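Local structure of mannan endo-1,4-beta-mannosidase (3CBW) at residues A[71-76]-A[100-105]; A[94-99]-A[160-165]; A[132-137]-A[201-206]; A[147-152]-A[208-213]. The protein catalyses the endo-hydrolysis of beta-1,4-mannosidic linkages in mannan, galactomannan and glucomannan, and so takes part in glucomannan breakdown. The protein carries 3 engineered substitutions. All coordinates share one frame; numbering follows the deposited sequence.

All four contacts belong to the TIM-barrel domain of this family 26 glycoside hydrolase. Contact 1 sets helix 96-104 against barrel strand 72-79; contact 2 joins the start of that helix to the end of helix 143-163, and the C75-C95 disulfide ties the two contacts, whose centres are about 10 Å apart. Contacts 3 and 4, centres about 12 Å apart, both use helix 194-214, first against helix 131-138 and then against helix 143-163. Contacts 2 and 4 share helix 143-163. Along the chain contact 1 closes before contacts 3 and 4 open, whereas its segments alternate with those of contact 2. Contact 1 thus ties a strand to the helix layer; contacts 2 to 4 join helices within that layer.

Contact 1 (A[71-76]-A[100-105]); sequences AIYGCD and MSYWKN
Y73 and Y102 form an aromatic contact between a barrel strand and the helix that covers it, inside the right-handed beta-alpha-beta unit made of strand 72-79, helix 96-104 and strand 108-114. The two rings are nearly parallel, their planes 17° apart, yet slid so far that they barely overlap, with centroids separated by 5.2 Å. The closer approach to the ring face is made by the CB of Y73, which sits over the centre of the Y102 ring, 3.7 Å from its centroid: a CH-pi contact. With CG anti to the backbone N (chi1 -152°), the Y73 ring leads off from the helix, leaving its methylene to face the Y102 ring. At the edge of that ring, in its plane, the backbone O of A71 lies 3.6 Å from Y102 CE1, so the weakly positive ring hydrogens meet a carbonyl oxygen. Tyrosine suits both places, since each ring fills a buried layer while its hydroxyl finds a polar partner: Y102 OH binds P70 O, and Y73 OH bonds to S55 O and A59 N. Around the pair, helix 57-66 packs on both tyrosines, K331 makes a cation-pi contact with Y102, and strand 72-79 runs parallel between strands 41-49 and 108-114.

Contact 2 (A[94-99]-A[160-165]); sequences SCNGDL and QELENQ
N96 meets E161 through its ND2 and L162 through its OD1 and backbone O. The ND2 donates to E161 OE1 over 2.9 Å, almost straight at 169°. The acceptor lies in the amide plane, but the donor arrives from above the carboxylate plane, and the two flat groups are turned 76° against each other. E161 gets there by holding CG anti to its backbone N (chi1 -175°) and keeping the chain extended, which carries the carboxylate from the exposed flank of its helix to the asparagine. Beside this polar link, L162 lays its branched end against N96: CD1 is 3.7 Å from OD1, and CD2 lies 3.6 Å from the backbone O of N96. The contact joins the beginning of helix 96-104 to the end of helix 143-163, two helices on the outside of the TIM barrel, next to the C75-C95 disulfide. Asparagine fits because its amide serves both ways, OD1 accepting from Y77 OH while ND2 also donates to G158 O. A leucine in its place would probably leave the Y77 hydroxyl, G158 O and the E161 carboxylate without their amide partner. Deeper in, L99 CB approaches L162 CD2 at 4.3 Å, where apolar branches suit a buried layer bordered by I111.

Contact 3 (A[132-137]-A[201-206]); sequences DQYKKI and KQLYKK. Engineered in segment 132-137: K136 (natural residue Asn).
The helical segments 132-137 and 201-206 run in nearly the same direction, their axes 19° apart and 10.8 Å from each other at closest approach. That spacing is bridged chiefly by the Y134 ring and the branched end of L203. The hydroxyl end of Y134 meets one branch of the leucine, with OH 3.4 Å from L203 CD2, and the ring atoms CE2 and CZ follow at about 4.0 Å from the same methyl. The two side chains cross at about a right angle, the methyl lying obliquely to the ring. Y134 reaches this spot because its CG stands anti to the backbone N (chi1 -151°), which swings the ring from the flank of its helix toward the partner. Tyrosine suits the position because its ring is long enough to span the gap and its hydroxyl, with the L203 methyl beside it, is satisfied by the carbonyl O of W184. A valine here would probably leave that carbonyl without its donor and open a gap beside the L203 methyl.

Both segments belong to the helical layer around the barrel of this glycosidase; helix 194-214 packs here against the short helix 131-138, with L148 of helix 143-163 also touching L203. One turn further on, I137 CG2 comes within 4.4 Å of L203 CD1, a looser apolar touch between two buried aliphatic side chains. K206 brings its CE to 4.0 Å from I137 O, near the C-terminal end of helix 131-138. The bend at chi4 (82°) turns its ammonium aside, where NZ donates to L138 O and bonds to S140 OG.

Contact 4 (A[147-152]-A[208-213]); sequences RLNAML and YHYMTD
L152 fills the tight part of this helix-helix contact, packing against both Y210 and M211. Its CB lies over one face of the Y210 ring, 3.8 Å from the centroid and displaced toward the rim, a CH-pi contact that uses the flat face of the tyrosine as a wall. The CD1 methyl continues along the same ring, 4.0 Å from Y210 CG, while CD2 meets M211 CE at 3.9 Å. Methionine suits this buried corner because its flexible chain can bend: at chi2 (-54°) it turns so that CE also lies 3.6 Å from L152 O. Toward solvent the fit is looser. N149, partly exposed, places OD1 3.9 Å from Y210 CD1, with its amide plane tilted only 19° from the ring, and its ND2 donates to S140 OG. Tyrosine works at this boundary since its ring can cover leucine while its hydroxyl end lies toward the more polar side, Y210 OH being 3.7 Å from N149 O. The axes of the two segments are inclined at 38°. Helix 143-163 thus lies alongside helix 194-214, with I155, A156 and L159 extending the patch around M211, and L220 and W222 of strand 220-224 also touching that methionine.

Contact 1 (A[71-76]-A[100-105])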
# COMPACT_ATOMS: atom_id res chain seq x y z
N ALA A 71 -0.85 -7.14 -11.94
CA ALA A 71 -2.21 -6.63 -11.82
C ALA A 71 -2.25 -5.25 -11.15
O ALA A 71 -3.03 -4.38 -11.56
CB ALA A 71 -3.11 -7.62 -11.10
N ILE A 72 -1.43 -5.06 -10.12
CA ILE A 72 -1.36 -3.82 -9.38
C ILE A 72 -0.06 -3.09 -9.68
O ILE A 72 1.01 -3.70 -9.74
CB ILE A 72 -1.46 -4.11 -7.87
CG1 ILE A 72 -2.82 -4.73 -7.55
CG2 ILE A 72 -1.21 -2.83 -7.04
CD1 ILE A 72 -2.89 -5.38 -6.19
N TYR A 73 -0.16 -1.77 -9.91
CA TYR A 73 1.04 -0.97 -10.15
C TYR A 73 1.06 0.18 -9.16
O TYR A 73 0.07 0.90 -9.02
CB TYR A 73 1.10 -0.47 -11.58
CG TYR A 73 2.51 -0.25 -12.08
CD1 TYR A 73 3.44 -1.28 -12.08
CD2 TYR A 73 2.91 0.99 -12.59
CE1 TYR A 73 4.74 -1.09 -12.55
CE2 TYR A 73 4.21 1.19 -13.08
CZ TYR A 73 5.11 0.14 -13.07
OH TYR A 73 6.39 0.30 -13.56
N GLY A 74 2.19 0.31 -8.46
CA GLY A 74 2.30 1.28 -7.40
C GLY A 74 3.07 2.53 -7.76
O GLY A 74 4.04 2.48 -8.52
N CYS A 75 2.65 3.65 -7.17
CA CYS A 75 3.42 4.90 -7.21
C CYS A 75 3.48 5.47 -5.81
O CYS A 75 2.57 5.25 -5.01
CB CYS A 75 2.78 5.92 -8.17
SG CYS A 75 3.40 7.68 -8.05
N ASP A 76 4.53 6.22 -5.51
CA ASP A 76 4.60 6.94 -4.25
C ASP A 76 4.75 8.42 -4.58
O ASP A 76 5.66 8.82 -5.29
CB ASP A 76 5.75 6.40 -3.40
CG ASP A 76 5.71 6.88 -1.96
OD1 ASP A 76 5.72 8.11 -1.72
OD2 ASP A 76 5.71 6.00 -1.06
N MET A 100 -4.07 5.98 -14.02
CA MET A 100 -5.38 5.95 -14.66
C MET A 100 -5.38 5.02 -15.87
O MET A 100 -6.30 4.22 -16.06
CB MET A 100 -5.81 7.36 -15.07
CG MET A 100 -5.95 8.32 -13.89
SD MET A 100 -6.45 10.03 -14.29
CE MET A 100 -6.27 9.94 -16.08
N SER A 101 -4.32 5.08 -16.66
CA SER A 101 -4.19 4.21 -17.82
C SER A 101 -4.08 2.76 -17.41
O SER A 101 -4.59 1.87 -18.10
CB SER A 101 -2.97 4.61 -18.65
OG SER A 101 -3.10 5.92 -19.15
N TYR A 102 -3.43 2.51 -16.27
CA TYR A 102 -3.28 1.14 -15.80
C TYR A 102 -4.64 0.53 -15.49
O TYR A 102 -4.91 -0.62 -15.87
CB TYR A 102 -2.35 1.05 -14.57
CG TYR A 102 -1.50 -0.20 -14.59
CD1 TYR A 102 -1.84 -1.33 -13.85
CD2 TYR A 102 -0.35 -0.26 -15.38
CE1 TYR A 102 -1.07 -2.48 -13.90
CE2 TYR A 102 0.43 -1.40 -15.43
CZ TYR A 102 0.07 -2.51 -14.68
OH TYR A 102 0.86 -3.63 -14.76
N TRP A 103 -5.50 1.30 -14.83
CA TRP A 103 -6.89 0.89 -14.58
C TRP A 103 -7.66 0.66 -15.88
O TRP A 103 -8.32 -0.38 -16.06
CB TRP A 103 -7.62 1.92 -13.72
CG TRP A 103 -9.10 1.69 -13.66
CD1 TRP A 103 -10.06 2.40 -14.32
CD2 TRP A 103 -9.78 0.66 -12.94
NE1 TRP A 103 -11.30 1.88 -14.05
CE2 TRP A 103 -11.15 0.81 -13.20
CE3 TRP A 103 -9.36 -0.37 -12.09
CZ2 TRP A 103 -12.11 -0.03 -12.65
CZ3 TRP A 103 -10.31 -1.20 -11.55
CH2 TRP A 103 -11.68 -1.03 -11.83
N LYS A 104 -7.58 1.62 -16.80
CA LYS A 104 -8.24 1.49 -18.11
C LYS A 104 -7.84 0.20 -18.81
O LYS A 104 -8.67 -0.45 -19.45
CB LYS A 104 -7.87 2.70 -18.98
CG LYS A 104 -8.37 2.66 -20.42
CD LYS A 104 -9.87 2.90 -20.51
CE LYS A 104 -10.31 3.15 -21.95
NZ LYS A 104 -9.92 4.51 -22.43
N ASN A 105 -6.58 -0.18 -18.67
CA ASN A 105 -6.02 -1.34 -19.35
C ASN A 105 -5.96 -2.62 -18.54
O ASN A 105 -5.24 -3.56 -18.89
CB ASN A 105 -4.66 -0.98 -19.94
CG ASN A 105 -4.78 -0.02 -21.09
OD1 ASN A 105 -5.45 -0.30 -22.09
ND2 ASN A 105 -4.15 1.13 -20.97

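Contact 2 (A[94-99]-A[160-165])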
# COMPACT_ATOMS: atom_id res chain seq x y z
N SER A 94 2.52 13.53 -10.73
CA SER A 94 2.58 13.35 -12.19
C SER A 94 2.44 11.90 -12.66
O SER A 94 2.18 11.67 -13.84
CB SER A 94 3.85 13.99 -12.77
OG SER A 94 5.02 13.32 -12.34
N CYS A 95 2.62 10.93 -11.76
CA CYS A 95 2.41 9.52 -12.09
C CYS A 95 0.93 9.20 -12.34
O CYS A 95 0.61 8.13 -12.83
CB CYS A 95 2.95 8.62 -10.98
SG CYS A 95 2.11 8.81 -9.36
N ASN A 96 0.03 10.13 -12.00
CA ASN A 96 -1.41 9.90 -12.12
C ASN A 96 -1.86 9.39 -13.48
O ASN A 96 -2.66 8.47 -13.55
CB ASN A 96 -2.19 11.16 -11.81
CG ASN A 96 -2.44 11.35 -10.33
OD1 ASN A 96 -2.16 10.48 -9.51
ND2 ASN A 96 -3.01 12.50 -9.98
N GLY A 97 -1.38 10.01 -14.56
CA GLY A 97 -1.79 9.59 -15.90
C GLY A 97 -1.58 8.09 -16.11
O GLY A 97 -2.48 7.39 -16.59
N ASP A 98 -0.40 7.61 -15.75
CA ASP A 98 -0.06 6.19 -15.88
C ASP A 98 -0.91 5.31 -14.98
O ASP A 98 -1.27 4.19 -15.36
CB ASP A 98 1.42 5.97 -15.60
CG ASP A 98 2.30 6.39 -16.77
OD1 ASP A 98 1.82 6.41 -17.93
OD2 ASP A 98 3.48 6.71 -16.54
N LEU A 99 -1.26 5.80 -13.79
CA LEU A 99 -2.13 5.03 -12.91
C LEU A 99 -3.54 4.89 -13.48
O LEU A 99 -4.13 3.81 -13.43
CB LEU A 99 -2.18 5.68 -11.53
CG LEU A 99 -0.87 5.80 -10.74
CD1 LEU A 99 -1.14 6.43 -9.39
CD2 LEU A 99 -0.15 4.47 -10.58
N GLN A 160 -7.81 13.48 -6.43
CA GLN A 160 -9.02 13.93 -7.10
C GLN A 160 -8.97 13.68 -8.61
O GLN A 160 -9.98 13.36 -9.21
CB GLN A 160 -9.21 15.43 -6.84
CG GLN A 160 -10.44 16.03 -7.47
CD GLN A 160 -11.70 15.54 -6.83
OE1 GLN A 160 -11.82 15.52 -5.61
NE2 GLN A 160 -12.67 15.15 -7.66
N GLU A 161 -7.78 13.81 -9.19
CA GLU A 161 -7.63 13.59 -10.63
C GLU A 161 -8.06 12.16 -11.00
O GLU A 161 -8.74 11.93 -12.00
CB GLU A 161 -6.20 13.86 -11.08
CG GLU A 161 -6.05 13.77 -12.58
CD GLU A 161 -4.64 14.02 -13.07
OE1 GLU A 161 -3.70 14.20 -12.24
OE2 GLU A 161 -4.49 14.03 -14.31
N LEU A 162 -7.68 11.19 -10.18
CA LEU A 162 -8.06 9.79 -10.41
C LEU A 162 -9.55 9.59 -10.16
O LEU A 162 -10.22 8.88 -10.92
CB LEU A 162 -7.22 8.86 -9.52
CG LEU A 162 -5.70 9.08 -9.61
CD1 LEU A 162 -4.98 8.35 -8.50
CD2 LEU A 162 -5.14 8.70 -10.95
N GLU A 163 -10.09 10.23 -9.13
CA GLU A 163 -11.51 10.11 -8.82
C GLU A 163 -12.39 10.61 -9.96
O GLU A 163 -13.46 10.06 -10.21
CB GLU A 163 -11.82 10.87 -7.54
CG GLU A 163 -13.21 10.57 -7.00
CD GLU A 163 -13.62 11.49 -5.90
OE1 GLU A 163 -12.95 12.53 -5.71
OE2 GLU A 163 -14.60 11.15 -5.22
N ASN A 164 -11.93 11.65 -10.65
CA ASN A 164 -12.68 12.24 -11.77
C ASN A 164 -12.87 11.27 -12.93
O ASN A 164 -13.79 11.45 -13.75
CB ASN A 164 -11.99 13.51 -12.27
CG ASN A 164 -12.12 14.67 -11.29
OD1 ASN A 164 -12.94 14.64 -10.39
ND2 ASN A 164 -11.30 15.70 -11.49
N GLN A 165 -12.03 10.25 -13.01
CA GLN A 165 -12.20 9.20 -14.01
C GLN A 165 -12.73 7.90 -13.40
O GLN A 165 -12.71 6.85 -14.05
CB GLN A 165 -10.88 8.94 -14.74
CG GLN A 165 -10.38 10.10 -15.58
CD GLN A 165 -10.97 10.07 -16.97
OE1 GLN A 165 -12.12 10.46 -17.18
NE2 GLN A 165 -10.19 9.59 -17.93

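Contact 3 (A[132-137]-A[201-206])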
# COMPACT_ATOMS: atom_id res chain seq x y z
N ASP A 132 5.69 14.62 22.24
CA ASP A 132 5.28 16.03 22.28
C ASP A 132 5.28 16.65 20.88
O ASP A 132 4.36 17.41 20.53
CB ASP A 132 6.17 16.83 23.23
CG ASP A 132 5.85 16.61 24.71
OD1 ASP A 132 4.83 15.97 25.05
OD2 ASP A 132 6.64 17.10 25.55
N GLN A 133 6.29 16.33 20.06
CA GLN A 133 6.32 16.80 18.68
C GLN A 133 5.18 16.20 17.85
O GLN A 133 4.54 16.89 17.05
CB GLN A 133 7.65 16.46 18.04
CG GLN A 133 8.81 17.30 18.54
CD GLN A 133 10.14 16.83 17.99
OE1 GLN A 133 10.50 15.66 18.12
NE2 GLN A 133 10.86 17.73 17.34
N TYR A 134 4.93 14.91 18.06
CA TYR A 134 3.86 14.19 17.36
C TYR A 134 2.49 14.81 17.69
O TYR A 134 1.64 14.98 16.81
CB TYR A 134 3.92 12.73 17.77
CG TYR A 134 3.45 11.69 16.78
CD1 TYR A 134 4.34 10.72 16.31
CD2 TYR A 134 2.11 11.60 16.39
CE1 TYR A 134 3.92 9.71 15.45
CE2 TYR A 134 1.69 10.58 15.52
CZ TYR A 134 2.60 9.65 15.06
OH TYR A 134 2.17 8.65 14.22
N LYS A 135 2.29 15.17 18.96
CA LYS A 135 1.04 15.84 19.36
C LYS A 135 0.83 17.14 18.61
O LYS A 135 -0.30 17.46 18.24
CB LYS A 135 1.00 16.10 20.87
CG LYS A 135 0.76 14.87 21.71
CD LYS A 135 0.99 15.14 23.19
CE LYS A 135 0.44 14.01 24.04
NZ LYS A 135 -1.05 14.06 24.11
N LYS A 136 1.90 17.90 18.39
CA LYS A 136 1.80 19.15 17.64
C LYS A 136 1.35 18.92 16.20
O LYS A 136 0.54 19.67 15.67
CB LYS A 136 3.11 19.92 17.67
CG LYS A 136 3.48 20.43 19.06
CD LYS A 136 4.81 21.17 19.04
CE LYS A 136 5.12 21.79 20.41
NZ LYS A 136 6.38 22.56 20.35
N ILE A 137 1.88 17.87 15.58
CA ILE A 137 1.52 17.51 14.20
C ILE A 137 0.01 17.25 14.07
O ILE A 137 -0.59 17.56 13.04
CB ILE A 137 2.34 16.28 13.73
CG1 ILE A 137 3.83 16.66 13.63
CG2 ILE A 137 1.78 15.71 12.41
CD1 ILE A 137 4.79 15.49 13.36
N LYS A 201 -2.82 6.13 15.85
CA LYS A 201 -4.21 5.92 15.48
C LYS A 201 -4.88 7.25 15.18
O LYS A 201 -5.64 7.36 14.22
CB LYS A 201 -4.97 5.14 16.55
CG LYS A 201 -4.52 3.71 16.71
CD LYS A 201 -5.28 3.07 17.84
CE LYS A 201 -4.64 1.80 18.29
NZ LYS A 201 -5.19 1.41 19.61
N GLN A 202 -4.59 8.27 15.99
CA GLN A 202 -5.12 9.61 15.76
C GLN A 202 -4.66 10.17 14.42
O GLN A 202 -5.45 10.78 13.70
CB GLN A 202 -4.72 10.53 16.90
CG GLN A 202 -5.39 10.18 18.21
CD GLN A 202 -4.87 11.00 19.37
OE1 GLN A 202 -4.87 12.23 19.31
NE2 GLN A 202 -4.40 10.33 20.41
N LEU A 203 -3.40 9.95 14.08
CA LEU A 203 -2.86 10.45 12.81
C LEU A 203 -3.50 9.74 11.61
O LEU A 203 -3.85 10.39 10.62
CB LEU A 203 -1.34 10.30 12.80
CG LEU A 203 -0.63 10.82 11.54
CD1 LEU A 203 -0.81 12.33 11.35
CD2 LEU A 203 0.85 10.47 11.61
N TYR A 204 -3.65 8.43 11.70
CA TYR A 204 -4.29 7.69 10.63
C TYR A 204 -5.72 8.21 10.44
O TYR A 204 -6.15 8.47 9.31
CB TYR A 204 -4.27 6.20 10.94
CG TYR A 204 -4.78 5.34 9.82
CD1 TYR A 204 -3.93 4.53 9.08
CD2 TYR A 204 -6.14 5.32 9.53
CE1 TYR A 204 -4.44 3.73 8.05
CE2 TYR A 204 -6.65 4.56 8.52
CZ TYR A 204 -5.81 3.78 7.78
OH TYR A 204 -6.38 2.99 6.82
N LYS A 205 -6.46 8.36 11.53
CA LYS A 205 -7.83 8.85 11.45
C LYS A 205 -7.90 10.28 10.92
O LYS A 205 -8.82 10.62 10.19
CB LYS A 205 -8.53 8.74 12.79
CG LYS A 205 -8.74 7.33 13.25
CD LYS A 205 -9.44 7.36 14.58
CE LYS A 205 -9.36 6.07 15.32
NZ LYS A 205 -9.90 6.29 16.68
N LYS A 206 -6.91 11.11 11.26
CA LYS A 206 -6.85 12.47 10.75
C LYS A 206 -6.71 12.46 9.22
O LYS A 206 -7.37 13.22 8.51
CB LYS A 206 -5.67 13.19 11.39
CG LYS A 206 -5.44 14.62 10.95
CD LYS A 206 -4.35 15.24 11.81
CE LYS A 206 -4.11 16.67 11.46
NZ LYS A 206 -5.10 17.59 12.11

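Contact 4 (A[147-152]-A[208-213])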
# COMPACT_ATOMS: atom_id res chain seq x y z
N ARG A 147 1.88 22.25 8.37
CA ARG A 147 2.76 21.56 7.41
C ARG A 147 2.14 20.23 6.99
O ARG A 147 2.13 19.89 5.80
CB ARG A 147 4.13 21.32 8.03
CG ARG A 147 5.03 22.54 8.12
CD ARG A 147 6.26 22.14 8.89
NE ARG A 147 7.11 23.26 9.25
CZ ARG A 147 7.78 23.37 10.39
NH1 ARG A 147 7.71 22.42 11.33
NH2 ARG A 147 8.52 24.45 10.60
N LEU A 148 1.62 19.49 7.96
CA LEU A 148 0.94 18.24 7.61
C LEU A 148 -0.21 18.50 6.64
O LEU A 148 -0.30 17.88 5.57
CB LEU A 148 0.41 17.51 8.85
CG LEU A 148 -0.40 16.24 8.56
CD1 LEU A 148 0.44 15.16 7.86
CD2 LEU A 148 -1.00 15.70 9.84
N ASN A 149 -1.07 19.47 6.97
CA ASN A 149 -2.22 19.76 6.13
C ASN A 149 -1.86 20.26 4.74
O ASN A 149 -2.56 19.95 3.78
CB ASN A 149 -3.19 20.68 6.86
CG ASN A 149 -3.94 19.97 7.96
OD1 ASN A 149 -4.13 18.74 7.90
ND2 ASN A 149 -4.39 20.72 8.96
N ALA A 150 -0.75 20.99 4.61
CA ALA A 150 -0.26 21.41 3.30
C ALA A 150 0.09 20.21 2.42
O ALA A 150 -0.21 20.18 1.22
CB ALA A 150 0.93 22.35 3.43
N MET A 151 0.74 19.22 3.01
CA MET A 151 1.03 17.98 2.28
C MET A 151 -0.26 17.24 1.91
O MET A 151 -0.44 16.80 0.78
CB MET A 151 1.92 17.05 3.11
CG MET A 151 3.37 17.54 3.33
SD MET A 151 4.55 16.30 4.06
CE MET A 151 3.74 16.00 5.65
N LEU A 152 -1.16 17.10 2.88
CA LEU A 152 -2.39 16.37 2.63
C LEU A 152 -3.21 17.04 1.53
O LEU A 152 -3.83 16.36 0.72
CB LEU A 152 -3.22 16.24 3.91
CG LEU A 152 -2.57 15.50 5.09
CD1 LEU A 152 -3.56 15.35 6.23
CD2 LEU A 152 -2.02 14.14 4.67
N TYR A 208 -7.57 9.87 7.28
CA TYR A 208 -8.83 9.30 6.78
C TYR A 208 -9.89 10.40 6.67
O TYR A 208 -10.57 10.52 5.65
CB TYR A 208 -9.31 8.15 7.67
CG TYR A 208 -10.64 7.60 7.18
CD1 TYR A 208 -10.69 6.56 6.25
CD2 TYR A 208 -11.85 8.16 7.61
CE1 TYR A 208 -11.91 6.08 5.78
CE2 TYR A 208 -13.07 7.70 7.12
CZ TYR A 208 -13.09 6.65 6.22
OH TYR A 208 -14.29 6.17 5.73
N HIS A 209 -10.04 11.21 7.72
CA HIS A 209 -11.07 12.26 7.71
C HIS A 209 -10.75 13.37 6.75
O HIS A 209 -11.66 13.90 6.11
CB HIS A 209 -11.30 12.79 9.12
CG HIS A 209 -11.95 11.79 10.01
ND1 HIS A 209 -11.50 11.51 11.28
CD2 HIS A 209 -13.01 10.98 9.79
CE1 HIS A 209 -12.26 10.57 11.81
NE2 HIS A 209 -13.19 10.23 10.93
N TYR A 210 -9.48 13.72 6.60
CA TYR A 210 -9.11 14.74 5.63
C TYR A 210 -9.49 14.28 4.23
O TYR A 210 -10.12 15.01 3.46
CB TYR A 210 -7.62 15.04 5.70
CG TYR A 210 -7.21 16.27 4.94
CD1 TYR A 210 -7.08 17.49 5.60
CD2 TYR A 210 -6.97 16.24 3.56
CE1 TYR A 210 -6.72 18.64 4.92
CE2 TYR A 210 -6.60 17.40 2.86
CZ TYR A 210 -6.48 18.60 3.56
OH TYR A 210 -6.12 19.77 2.93
N MET A 211 -9.09 13.06 3.87
CA MET A 211 -9.33 12.57 2.51
C MET A 211 -10.81 12.31 2.25
O MET A 211 -11.32 12.67 1.20
CB MET A 211 -8.51 11.31 2.24
CG MET A 211 -6.99 11.51 2.25
SD MET A 211 -6.31 12.85 1.13
CE MET A 211 -4.68 13.08 1.96
N THR A 212 -11.48 11.67 3.20
CA THR A 212 -12.84 11.21 3.00
C THR A 212 -13.85 12.34 3.19
O THR A 212 -14.73 12.54 2.35
CB THR A 212 -13.14 10.03 3.95
OG1 THR A 212 -12.15 9.02 3.75
CG2 THR A 212 -14.52 9.45 3.70
N ASP A 213 -13.72 13.09 4.28
CA ASP A 213 -14.73 14.08 4.62
C ASP A 213 -14.37 15.46 4.09
O ASP A 213 -15.11 16.03 3.30
CB ASP A 213 -14.97 14.08 6.13
CG ASP A 213 -15.53 12.76 6.61
OD1 ASP A 213 -16.32 12.13 5.86
OD2 ASP A 213 -15.18 12.34 7.73